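Local coordinates for protein ubiquitin-activating enzyme E1-like (Saccharomyces cerevisiae, PDB 3ONH) that is the ubiquitin-fold domain of UBA2, which with AOS1 forms the E1 ligase that activates SMT3 (SUMO) using ATP, at residues N59-T62 / L63-N67. Numbering follows the deposited sequence.
Sequences NDRT and LSEIN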
# COMPACT_ATOMS: atom_id res chain seq x y z
N ASN A 59 -0.15 -5.15 -12.39
CA ASN A 59 0.03 -3.71 -12.51
C ASN A 59 -1.24 -2.98 -12.93
O ASN A 59 -1.55 -1.90 -12.41
CB ASN A 59 1.11 -3.45 -13.57
CG ASN A 59 1.92 -2.22 -13.28
OD1 ASN A 59 2.43 -2.03 -12.17
ND2 ASN A 59 2.06 -1.36 -14.28
N ASP A 60 -1.97 -3.57 -13.87
CA ASP A 60 -3.08 -2.90 -14.52
C ASP A 60 -4.45 -3.24 -13.91
O ASP A 60 -5.48 -2.77 -14.38
CB ASP A 60 -3.08 -3.22 -16.01
CG ASP A 60 -3.49 -2.04 -16.86
OD1 ASP A 60 -3.04 -0.91 -16.54
OD2 ASP A 60 -4.25 -2.22 -17.83
N ARG A 61 -4.45 -4.05 -12.86
CA ARG A 61 -5.67 -4.44 -12.16
C ARG A 61 -6.02 -3.39 -11.12
O ARG A 61 -5.13 -2.76 -10.56
CB ARG A 61 -5.44 -5.78 -11.46
CG ARG A 61 -6.50 -6.83 -11.69
CD ARG A 61 -6.34 -7.51 -13.03
NE ARG A 61 -7.09 -6.82 -14.06
CZ ARG A 61 -8.37 -7.05 -14.33
NH1 ARG A 61 -9.04 -7.96 -13.64
NH2 ARG A 61 -8.98 -6.37 -15.28
N THR A 62 -7.31 -3.19 -10.84
CA THR A 62 -7.71 -2.28 -9.77
C THR A 62 -7.66 -3.01 -8.44
O THR A 62 -7.50 -4.23 -8.40
CB THR A 62 -9.12 -1.74 -9.96
OG1 THR A 62 -10.05 -2.82 -9.85
CG2 THR A 62 -9.25 -1.08 -11.31
N LEU A 63 -7.83 -2.27 -7.35
CA LEU A 63 -7.63 -2.84 -6.02
C LEU A 63 -8.68 -3.89 -5.68
O LEU A 63 -8.39 -4.89 -5.03
CB LEU A 63 -7.63 -1.73 -4.96
CG LEU A 63 -6.55 -0.67 -5.08
CD1 LEU A 63 -6.53 0.19 -3.83
CD2 LEU A 63 -5.22 -1.33 -5.29
N SER A 64 -9.91 -3.66 -6.11
CA SER A 64 -10.97 -4.64 -5.91
C SER A 64 -10.81 -5.83 -6.85
O SER A 64 -11.26 -6.93 -6.56
CB SER A 64 -12.34 -3.99 -6.10
OG SER A 64 -12.45 -3.45 -7.40
N GLU A 65 -10.16 -5.61 -7.99
CA GLU A 65 -9.93 -6.69 -8.94
C GLU A 65 -8.89 -7.70 -8.43
O GLU A 65 -8.91 -8.87 -8.82
CB GLU A 65 -9.51 -6.12 -10.30
CG GLU A 65 -10.66 -5.64 -11.17
CD GLU A 65 -10.20 -4.94 -12.43
OE1 GLU A 65 -9.04 -4.47 -12.46
OE2 GLU A 65 -10.99 -4.84 -13.39
N ILE A 66 -8.00 -7.25 -7.56
CA ILE A 66 -7.06 -8.17 -6.92
C ILE A 66 -7.54 -8.54 -5.52
O ILE A 66 -6.79 -9.04 -4.70
CB ILE A 66 -5.64 -7.58 -6.83
CG1 ILE A 66 -5.64 -6.34 -5.95
CG2 ILE A 66 -5.12 -7.25 -8.21
CD1 ILE A 66 -4.31 -5.64 -5.90
N ASN A 67 -8.82 -8.29 -5.27
CA ASN A 67 -9.48 -8.74 -4.07
C ASN A 67 -8.99 -8.10 -2.77
O ASN A 67 -8.79 -8.78 -1.77
CB ASN A 67 -9.42 -10.25 -3.97
CG ASN A 67 -10.77 -10.85 -3.74
OD1 ASN A 67 -11.29 -11.58 -4.58
ND2 ASN A 67 -11.38 -10.51 -2.61
O HOH W 1 -8.30 -2.74 -14.77
O HOH W 2 -11.23 -5.35 -16.23
O HOH W 3 -12.71 -2.57 -10.71
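L63 follows directly on T62 and packs its side chain inward, against L17, M20 and F25. Next comes S64, whose OG lies 3.5 Å from T62 OG1; a water binds T62 OG1 and, weakly, S64 OG. E65 does most of the work. Its chain, extended beyond CG, turns back so that CG passes 3.2 Å from T62 OG1 and OE1 takes T62 N at 2.7 Å in an almost straight bond (172°), on the anti side, somewhat out of the carboxylate plane. With chi1 at 66°, T62 holds OG1 between its own backbone N and carbonyl carbon, where E65 N reaches it weakly at 3.4 Å. Loss of this hydroxyl to an alanine is likely to take from E65 N its weak side-chain acceptor and from E65 CG its neighbour. The same carboxylate stacks on the R61 guanidinium, planes 21° apart; NH2 and OE2, 3.2 Å apart, pair by charge alone, and a water that donates to OE2 and weakly accepts from NH2 also joins them. I66 N then bonds to T62 O (3.2 Å), while I66 CG2 lies 3.6 Å from R61 CB. A type I turn from S64 to N67 ends the run. T62 and E65 thus form a capping box, its return bond weak, at the start of a short run with helical backbone angles (63-65), in the ubiquitin-fold domain's loop between strands 48-52 and 73-78.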